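Local coordinates for FMN-binding domain-containing protein (Clostridium perfringens, PDB 3O6U), which probably binds FMN, although its function in the cell has not been established, at residues N45-K48 with R49-K52; A67-E70 with P71-K75; G90-S93 with S94-F98. All blocks are in the same frame, centred on the assembly; numbering follows the deposited sequence.

In the fold
The three contacts follow one another along the chain, and all belong to the FMN-binding domain. Contact 1 is the short turn after strand 32-41, contact 2 a kinked part of helix 66-80, and contact 3 the start of helix 92-111. Contact 2 sits between the others, its centre about 14 Å from that of contact 1 and about 11 Å from that of contact 3. Arg49 NH1 ties the turn to the helix through Glu70 OE1 and Glu74 OE2, each 3.2 Å away. Tyr69 OH probably hydrogen-bonds Ser94 OG at 3.2 Å. Contacts 1 and 3 do not touch, but Lys48, Tyr69, Glu70 and Ser94 all meet Glu39 of strand 32-41.

Contact 1: residues N45-K48 with R49-K52; sequences NAMK and REDK
Met47 and Glu50 meet through backbone and side chain alike, round a short 3-10 turn. Two successive backbone hydrogen bonds define it: Glu50 N donates to Met47 O at 3.2 Å, and Asp51 N donates to Lys48 O at 3.1 Å. Each spans three residues, the i to i+3 spacing of a 3-10 helix.

The side-chain contact is made by the same first pair. Met47, present as selenomethionine, and Glu50 lie alongside each other and point the same way, in van der Waals contact, with Met47 CB 4.0 Å from Glu50 CD and Met47 CG 4.1 Å from Glu50 OE2. Glu50 runs straight beyond CG (chi2 180°), which carries its carboxylate along the base of the Met47 chain. Met47 itself bends away after CG, and its side chain packs against Asn38 and Phe40 of strand 32-41.

In the fold, this turn leads from strand 32-41 into helix 52-62, and Asp51 is the N-cap of that helix. Its CB lies 3.6 Å from Lys48 O, while OD1 accepts a hydrogen bond from Tyr54 N.

The charged contacts leave the turn. Lys48, with CG anti to its N (chi1 -156°), sends NZ to a salt bridge with Glu39 and a cation-pi contact with Tyr19. Arg49 reaches helix 66-80, where NH1 pairs with Glu70 and Glu74.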
ATOM      1  N   ASN A  45       8.877  12.256   5.628  1.00 41.92           N
ATOM      2  CA  ASN A  45       7.595  12.064   4.984  1.00 39.40           C
ATOM      3  C   ASN A  45       7.618  12.252   3.461  1.00 32.31           C
ATOM      4  O   ASN A  45       6.569  12.321   2.806  1.00 29.15           O
ATOM      5  CB  ASN A  45       6.537  12.943   5.648  1.00 47.80           C
ATOM      6  CG  ASN A  45       5.159  12.343   5.538  1.00 55.10           C
ATOM      7  OD1 ASN A  45       4.887  11.278   6.105  1.00 58.50           O
ATOM      8  ND2 ASN A  45       4.276  13.007   4.792  1.00 49.47           N
ATOM      9  N   ALA A  46       8.817  12.346   2.909  1.00 27.78           N
ATOM     10  CA  ALA A  46       8.957  12.398   1.463  1.00 22.17           C
ATOM     11  C   ALA A  46       8.455  11.067   0.878  1.00 20.59           C
ATOM     12  O   ALA A  46       8.837   9.973   1.311  1.00 22.10           O
ATOM     13  CB  ALA A  46      10.419  12.584   1.065  1.00 14.03           C
HETATM   14  N   MSE A  47       7.556  11.205  -0.082  1.00 17.02           N
HETATM   15  CA  MSE A  47       6.978  10.102  -0.838  1.00 19.25           C
HETATM   16  C   MSE A  47       7.985   9.529  -1.849  1.00 25.43           C
HETATM   17  O   MSE A  47       8.617  10.257  -2.611  1.00 38.10           O
HETATM   18  CB  MSE A  47       5.755  10.622  -1.570  1.00 24.03           C
HETATM   19  CG  MSE A  47       4.734  11.234  -0.612  1.00 34.44           C
HETATM   20 SE   MSE A  47       3.929   9.862   0.556  1.00 56.88          SE
HETATM   21  CE  MSE A  47       3.707  10.839   2.239  1.00 22.18           C
ATOM     22  N   LYS A  48       8.131   8.217  -1.841  1.00 25.77           N
ATOM     23  CA  LYS A  48       9.029   7.510  -2.749  1.00 23.28           C
ATOM     24  C   LYS A  48       8.631   7.669  -4.227  1.00 24.26           C
ATOM     25  O   LYS A  48       9.487   7.690  -5.108  1.00 27.39           O
ATOM     26  CB  LYS A  48       9.015   6.025  -2.390  1.00 23.03           C
ATOM     27  CG  LYS A  48      10.238   5.251  -2.789  1.00 29.19           C
ATOM     28  CD  LYS A  48      10.037   3.769  -2.546  1.00 25.47           C
ATOM     29  CE  LYS A  48      11.042   3.200  -1.560  1.00 28.75           C
ATOM     30  NZ  LYS A  48      10.619   1.830  -1.090  1.00 26.74           N
ATOM     31  N   ARG A  49       7.339   7.805  -4.509  1.00 28.94           N
ATOM     32  CA  ARG A  49       6.935   7.893  -5.906  1.00 26.70           C
ATOM     33  C   ARG A  49       7.184   9.258  -6.514  1.00 34.08           C
ATOM     34  O   ARG A  49       7.032   9.448  -7.722  1.00 32.23           O
ATOM     35  CB  ARG A  49       5.481   7.416  -6.070  1.00 17.37           C
ATOM     36  CG  ARG A  49       4.376   8.449  -6.017  1.00 15.02           C
ATOM     37  CD  ARG A  49       3.200   7.755  -5.352  1.00 30.86           C
ATOM     38  NE  ARG A  49       1.928   7.956  -6.015  1.00 28.71           N
ATOM     39  CZ  ARG A  49       0.847   7.213  -5.793  1.00 31.00           C
ATOM     40  NH1 ARG A  49       0.875   6.209  -4.919  1.00 19.21           N
ATOM     41  NH2 ARG A  49      -0.264   7.473  -6.466  1.00 29.03           N
ATOM     42  N   GLU A  50       7.598  10.193  -5.656  1.00 31.05           N
ATOM     43  CA  GLU A  50       7.950  11.538  -6.084  1.00 28.98           C
ATOM     44  C   GLU A  50       9.470  11.662  -6.216  1.00 24.93           C
ATOM     45  O   GLU A  50       9.964  12.686  -6.674  1.00 29.74           O
ATOM     46  CB  GLU A  50       7.451  12.574  -5.080  1.00 20.56           C
ATOM     47  CG  GLU A  50       5.934  12.748  -5.070  1.00 27.73           C
ATOM     48  CD  GLU A  50       5.484  13.784  -4.045  1.00 42.65           C
ATOM     49  OE1 GLU A  50       6.339  14.549  -3.549  1.00 46.59           O
ATOM     50  OE2 GLU A  50       4.278  13.848  -3.734  1.00 57.80           O
ATOM     51  N   ASP A  51      10.212  10.626  -5.828  1.00 28.90           N
ATOM     52  CA  ASP A  51      11.672  10.683  -5.913  1.00 25.31           C
ATOM     53  C   ASP A  51      12.225  10.215  -7.263  1.00 24.71           C
ATOM     54  O   ASP A  51      12.322   9.022  -7.532  1.00 34.91           O
ATOM     55  CB  ASP A  51      12.309   9.873  -4.773  1.00 16.91           C
ATOM     56  CG  ASP A  51      13.832   9.915  -4.801  1.00 34.55           C
ATOM     57  OD1 ASP A  51      14.423  10.140  -5.874  1.00 48.66           O
ATOM     58  OD2 ASP A  51      14.456   9.693  -3.748  1.00 47.69           O
ATOM     59  N   LYS A  52      12.596  11.179  -8.095  1.00 38.85           N
ATOM     60  CA  LYS A  52      13.147  10.941  -9.427  1.00 43.16           C
ATOM     61  C   LYS A  52      14.330   9.978  -9.483  1.00 40.99           C
ATOM     62  O   LYS A  52      14.294   8.996 -10.229  1.00 50.90           O
ATOM     63  CB  LYS A  52      13.579  12.268 -10.043  1.00 50.34           C
ATOM     64  CG  LYS A  52      13.688  12.279 -11.547  1.00 52.52           C
ATOM     65  CD  LYS A  52      13.999  13.688 -12.013  1.00 54.55           C
ATOM     66  CE  LYS A  52      14.054  13.761 -13.513  1.00 56.81           C
ATOM     67  NZ  LYS A  52      14.724  12.562 -14.055  1.00 55.17           N
TER

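Contact 2: residues A67-E70 with P71-K75; sequences AEYE and PQLEK
From Glu68 to Glu74 the backbone runs as an alpha-helix with a kink at Pro71, Leu73 N bonding to Tyr69 O at 2.9 Å and Glu74 N to Glu70 O at 3.1 Å, while the bond from Gln72 N to Glu68 O is weak. Pro71 has no N-H to give to the preceding turn. Its ring occupies that place instead, with CG 3.3 Å from Ala67 O and CD 3.1 Å from Glu68 O, and the helix bends there.

Across the kink, Tyr69 and Leu73 lie side by side one turn apart. Leu73 CD1 approaches Tyr69 CD1 obliquely at 4.0 Å. The Tyr69 ring gets there by an unusual route for a helix: CG stands between its own N and carbonyl carbon (chi1 66°). The ring then reaches Ala91 and Ser94, and its hydroxyl hydrogen-bonds Glu39 OE1. Leu73 continues the same buried face toward Ser95 and Phe98 of helix 92-111, and toward Ile85 and Ile88. On another side of the helix, the extended chain of Gln72 passes along Glu68, with NE2 4.2 Å from Glu68 CB.

Glu70 and Glu74 form an acidic pair one turn apart, both chains extended beyond CG, with Glu70 OE1 5.9 Å from Glu74 OE2. Glu70 OE2 also accepts from Glu39 N, and Glu74 OE2 from Tyr37 N. With two backbone N-H groups of strand 32-41 and the shared Arg49 guanidinium meeting these carboxylates, their mutual repulsion is probably offset and the ionised forms favoured, so that the helix is joined to the strand through polar bonds.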
ATOM      1  N   ALA A  67       6.536   5.092  -8.730  1.00 25.20           N
ATOM      2  CA  ALA A  67       5.755   5.980  -9.574  1.00 32.86           C
ATOM      3  C   ALA A  67       4.824   5.148 -10.445  1.00 31.35           C
ATOM      4  O   ALA A  67       3.695   5.549 -10.703  1.00 29.48           O
ATOM      5  CB  ALA A  67       6.684   6.833 -10.410  1.00 33.22           C
ATOM      6  N   GLU A  68       5.314   3.993 -10.887  1.00 28.30           N
ATOM      7  CA  GLU A  68       4.501   3.057 -11.643  1.00 30.75           C
ATOM      8  C   GLU A  68       3.808   1.992 -10.757  1.00 32.33           C
ATOM      9  O   GLU A  68       2.588   1.827 -10.848  1.00 37.74           O
ATOM     10  CB  GLU A  68       5.350   2.311 -12.682  1.00 46.47           C
ATOM     11  CG  GLU A  68       6.412   3.192 -13.309  1.00 71.48           C
ATOM     12  CD  GLU A  68       7.012   2.615 -14.577  1.00 93.53           C
ATOM     13  OE1 GLU A  68       7.820   1.662 -14.486  1.00 92.43           O
ATOM     14  OE2 GLU A  68       6.666   3.118 -15.673  1.00107.73           O
ATOM     15  N   TYR A  69       4.550   1.285  -9.894  1.00 29.69           N
ATOM     16  CA  TYR A  69       3.897   0.208  -9.159  1.00 35.34           C
ATOM     17  C   TYR A  69       2.870   0.588  -8.123  1.00 30.79           C
ATOM     18  O   TYR A  69       1.889  -0.148  -7.964  1.00 30.12           O
ATOM     19  CB  TYR A  69       4.908  -0.838  -8.576  1.00 21.12           C
ATOM     20  CG  TYR A  69       5.867  -0.400  -7.485  1.00 25.28           C
ATOM     21  CD1 TYR A  69       5.417  -0.016  -6.221  1.00 28.27           C
ATOM     22  CD2 TYR A  69       7.242  -0.420  -7.706  1.00 29.06           C
ATOM     23  CE1 TYR A  69       6.325   0.346  -5.221  1.00 19.81           C
ATOM     24  CE2 TYR A  69       8.130  -0.064  -6.727  1.00 25.75           C
ATOM     25  CZ  TYR A  69       7.676   0.317  -5.495  1.00 27.59           C
ATOM     26  OH  TYR A  69       8.601   0.713  -4.563  1.00 30.00           O
ATOM     27  N   GLU A  70       3.021   1.747  -7.476  1.00 24.75           N
ATOM     28  CA  GLU A  70       2.067   2.099  -6.427  1.00 22.55           C
ATOM     29  C   GLU A  70       0.696   2.370  -6.969  1.00 30.58           C
ATOM     30  O   GLU A  70      -0.290   1.917  -6.403  1.00 34.38           O
ATOM     31  CB  GLU A  70       2.572   3.268  -5.558  1.00 15.06           C
ATOM     32  CG  GLU A  70       3.828   2.919  -4.764  1.00 18.94           C
ATOM     33  CD  GLU A  70       4.295   4.056  -3.894  1.00 23.62           C
ATOM     34  OE1 GLU A  70       3.863   5.205  -4.156  1.00 31.78           O
ATOM     35  OE2 GLU A  70       5.090   3.810  -2.963  1.00 26.57           O
ATOM     36  N   PRO A  71       0.604   3.115  -8.082  1.00 34.74           N
ATOM     37  CA  PRO A  71      -0.750   3.346  -8.587  1.00 33.84           C
ATOM     38  C   PRO A  71      -1.316   2.040  -9.155  1.00 30.37           C
ATOM     39  O   PRO A  71      -2.526   1.835  -9.136  1.00 36.55           O
ATOM     40  CB  PRO A  71      -0.564   4.427  -9.646  1.00 31.26           C
ATOM     41  CG  PRO A  71       0.785   5.046  -9.333  1.00 35.90           C
ATOM     42  CD  PRO A  71       1.602   3.912  -8.808  1.00 33.33           C
ATOM     43  N   GLN A  72      -0.462   1.148  -9.654  1.00 32.46           N
ATOM     44  CA  GLN A  72      -0.964  -0.135 -10.149  1.00 32.45           C
ATOM     45  C   GLN A  72      -1.558  -0.973  -9.024  1.00 40.34           C
ATOM     46  O   GLN A  72      -2.664  -1.513  -9.166  1.00 43.30           O
ATOM     47  CB  GLN A  72       0.134  -0.924 -10.867  1.00 31.67           C
ATOM     48  CG  GLN A  72       0.419  -0.324 -12.236  1.00 49.46           C
ATOM     49  CD  GLN A  72       1.521  -1.020 -12.998  1.00 55.22           C
ATOM     50  OE1 GLN A  72       1.708  -2.233 -12.882  1.00 52.24           O
ATOM     51  NE2 GLN A  72       2.249  -0.255 -13.812  1.00 61.25           N
ATOM     52  N   LEU A  73      -0.842  -1.056  -7.901  1.00 27.68           N
ATOM     53  CA  LEU A  73      -1.297  -1.835  -6.758  1.00 25.31           C
ATOM     54  C   LEU A  73      -2.640  -1.311  -6.264  1.00 28.79           C
ATOM     55  O   LEU A  73      -3.548  -2.089  -5.921  1.00 22.92           O
ATOM     56  CB  LEU A  73      -0.235  -1.787  -5.653  1.00 26.55           C
ATOM     57  CG  LEU A  73       1.076  -2.462  -6.070  1.00 23.15           C
ATOM     58  CD1 LEU A  73       2.192  -2.073  -5.142  1.00 28.65           C
ATOM     59  CD2 LEU A  73       0.893  -3.965  -6.078  1.00 24.77           C
ATOM     60  N   GLU A  74      -2.765   0.010  -6.242  1.00 20.29           N
ATOM     61  CA  GLU A  74      -3.995   0.647  -5.818  1.00 25.74           C
ATOM     62  C   GLU A  74      -5.164   0.188  -6.684  1.00 38.11           C
ATOM     63  O   GLU A  74      -6.220  -0.193  -6.163  1.00 41.05           O
ATOM     64  CB  GLU A  74      -3.876   2.178  -5.928  1.00 26.29           C
ATOM     65  CG  GLU A  74      -2.889   2.825  -4.952  1.00 32.20           C
ATOM     66  CD  GLU A  74      -2.776   4.331  -5.163  1.00 36.29           C
ATOM     67  OE1 GLU A  74      -3.447   4.851  -6.076  1.00 46.86           O
ATOM     68  OE2 GLU A  74      -2.019   4.996  -4.427  1.00 32.15           O
ATOM     69  N   LYS A  75      -4.975   0.206  -8.003  1.00 34.61           N
ATOM     70  CA  LYS A  75      -6.049  -0.163  -8.925  1.00 29.46           C
ATOM     71  C   LYS A  75      -6.412  -1.634  -8.857  1.00 33.70           C
ATOM     72  O   LYS A  75      -7.593  -1.983  -8.834  1.00 44.22           O
ATOM     73  CB  LYS A  75      -5.676   0.201 -10.357  1.00 17.80           C
ATOM     74  CG  LYS A  75      -5.453   1.670 -10.586  1.00 25.05           C
ATOM     75  CD  LYS A  75      -4.956   1.891 -12.003  1.00 38.09           C
ATOM     76  CE  LYS A  75      -4.132   3.173 -12.125  1.00 53.77           C
ATOM     77  NZ  LYS A  75      -2.650   2.911 -12.114  1.00 60.05           N
TER

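Contact 3: residues G90-S93 with S94-F98; sequences GATS and SSNQF
Ala91 O receives two hydrogen bonds from Ser95, at the start of helix 92-111. Gly90-Ala91-Thr92 matches the Gly-Ala-Thr of the FMN_bind family signature, whose threonine carries a covalently attached FMN in relatives such as NqrC. Whether Thr92 does so here is not established.

Ser95 donates OG to Ala91 O at 2.7 Å and N to the same oxygen at 3.1 Å, the two donors coming from opposite faces of the carbonyl plane. The hydroxyl can turn back to its own preceding turn because OG stands beside the backbone N, anti to the carbonyl carbon (chi1 -58°). Ala91 is the N-cap residue, and the two bonds to its carbonyl tie it to the first turn of the helix.

The i to i+4 series continues with Asn96 N to Thr92 O at 3.0 Å and Gln97 N to Ser93 O at 2.8 Å, the latter nearly straight at the hydrogen (174°). Thr92 and Asn96 point the same way, side by side, with the methyl CG2 of Thr92 3.7 Å from Asn96 OD1.

Outward from this shell, Gly90 leads in with a positive phi of 95°, a backbone shape in which any side chain would collide with the carbonyl oxygen of the preceding residue, which suits glycine. Its own carbonyl accepts from Ser62 OG. Ser94 sits on the inner face, with OG bonded to Glu39 OE2 and the side chain against Tyr69. Gln97 NE2 reaches Tyr37 OH, and Phe98 meets the Tyr37 ring in a T-shaped pair while packing on Leu73 and Leu77. Ser95 OG has a second role: besides donating to Ala91 O, it accepts a hydrogen bond from Ile88 N.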
ATOM      1  N   GLY A  90       9.119  -7.287 -11.035  1.00 46.62           N
ATOM      2  CA  GLY A  90      10.123  -6.251 -10.868  1.00 45.72           C
ATOM      3  C   GLY A  90       9.906  -5.376  -9.651  1.00 43.95           C
ATOM      4  O   GLY A  90      10.663  -4.432  -9.397  1.00 37.00           O
ATOM      5  N   ALA A  91       8.863  -5.702  -8.898  1.00 39.12           N
ATOM      6  CA  ALA A  91       8.489  -4.965  -7.691  1.00 36.84           C
ATOM      7  C   ALA A  91       7.764  -5.966  -6.813  1.00 35.65           C
ATOM      8  O   ALA A  91       6.656  -5.710  -6.336  1.00 34.43           O
ATOM      9  CB  ALA A  91       7.543  -3.786  -8.054  1.00 28.91           C
ATOM     10  N   THR A  92       8.406  -7.111  -6.612  1.00 35.77           N
ATOM     11  CA  THR A  92       7.827  -8.201  -5.834  1.00 34.91           C
ATOM     12  C   THR A  92       7.758  -7.881  -4.357  1.00 38.06           C
ATOM     13  O   THR A  92       6.844  -8.302  -3.653  1.00 46.12           O
ATOM     14  CB  THR A  92       8.642  -9.516  -6.039  1.00 41.23           C
ATOM     15  OG1 THR A  92       8.468  -9.978  -7.384  1.00 52.17           O
ATOM     16  CG2 THR A  92       8.177 -10.604  -5.079  1.00 33.92           C
ATOM     17  N   SER A  93       8.741  -7.124  -3.901  1.00 34.12           N
ATOM     18  CA  SER A  93       8.855  -6.723  -2.507  1.00 31.76           C
ATOM     19  C   SER A  93       7.664  -5.851  -2.103  1.00 29.04           C
ATOM     20  O   SER A  93       6.969  -6.137  -1.128  1.00 34.11           O
ATOM     21  CB  SER A  93      10.168  -5.957  -2.324  1.00 26.92           C
ATOM     22  OG  SER A  93      10.646  -6.083  -1.005  1.00 38.11           O
ATOM     23  N   SER A  94       7.431  -4.789  -2.864  1.00 26.59           N
ATOM     24  CA  SER A  94       6.323  -3.892  -2.587  1.00 25.68           C
ATOM     25  C   SER A  94       4.968  -4.589  -2.775  1.00 26.82           C
ATOM     26  O   SER A  94       4.021  -4.347  -2.021  1.00 27.19           O
ATOM     27  CB  SER A  94       6.449  -2.663  -3.479  1.00 28.77           C
ATOM     28  OG  SER A  94       7.676  -2.006  -3.198  1.00 27.38           O
ATOM     29  N   SER A  95       4.874  -5.478  -3.754  1.00 25.92           N
ATOM     30  CA  SER A  95       3.626  -6.191  -3.957  1.00 30.11           C
ATOM     31  C   SER A  95       3.291  -6.992  -2.701  1.00 35.84           C
ATOM     32  O   SER A  95       2.156  -6.958  -2.214  1.00 38.42           O
ATOM     33  CB  SER A  95       3.747  -7.106  -5.176  1.00 26.07           C
ATOM     34  OG  SER A  95       4.075  -6.334  -6.321  1.00 35.28           O
ATOM     35  N   ASN A  96       4.290  -7.689  -2.167  1.00 34.85           N
ATOM     36  CA  ASN A  96       4.102  -8.489  -0.957  1.00 32.48           C
ATOM     37  C   ASN A  96       3.839  -7.586   0.251  1.00 28.65           C
ATOM     38  O   ASN A  96       2.933  -7.852   1.035  1.00 27.89           O
ATOM     39  CB  ASN A  96       5.323  -9.371  -0.723  1.00 35.86           C
ATOM     40  CG  ASN A  96       5.387 -10.557  -1.688  1.00 38.71           C
ATOM     41  OD1 ASN A  96       6.441 -11.173  -1.848  1.00 49.92           O
ATOM     42  ND2 ASN A  96       4.260 -10.890  -2.313  1.00 30.04           N
ATOM     43  N   GLN A  97       4.639  -6.538   0.426  1.00 24.93           N
ATOM     44  CA  GLN A  97       4.367  -5.602   1.508  1.00 26.46           C
ATOM     45  C   GLN A  97       2.922  -5.066   1.362  1.00 29.60           C
ATOM     46  O   GLN A  97       2.149  -5.104   2.323  1.00 27.47           O
ATOM     47  CB  GLN A  97       5.372  -4.451   1.470  1.00 32.54           C
ATOM     48  CG  GLN A  97       5.048  -3.302   2.420  1.00 32.05           C
ATOM     49  CD  GLN A  97       6.246  -2.409   2.669  1.00 31.57           C
ATOM     50  OE1 GLN A  97       6.990  -2.614   3.622  1.00 44.72           O
ATOM     51  NE2 GLN A  97       6.455  -1.435   1.800  1.00 15.84           N
ATOM     52  N   PHE A  98       2.561  -4.591   0.161  1.00 28.69           N
ATOM     53  CA  PHE A  98       1.206  -4.086  -0.124  1.00 23.39           C
ATOM     54  C   PHE A  98       0.140  -5.112   0.237  1.00 26.20           C
ATOM     55  O   PHE A  98      -0.871  -4.760   0.860  1.00 28.93           O
ATOM     56  CB  PHE A  98       1.046  -3.729  -1.614  1.00 24.10           C
ATOM     57  CG  PHE A  98      -0.347  -3.207  -1.998  1.00 23.55           C
ATOM     58  CD1 PHE A  98      -0.684  -1.863  -1.840  1.00 21.00           C
ATOM     59  CD2 PHE A  98      -1.312  -4.069  -2.532  1.00 23.56           C
ATOM     60  CE1 PHE A  98      -1.948  -1.386  -2.217  1.00 20.19           C
ATOM     61  CE2 PHE A  98      -2.567  -3.599  -2.903  1.00 31.12           C
ATOM     62  CZ  PHE A  98      -2.889  -2.254  -2.741  1.00 21.07           C
TER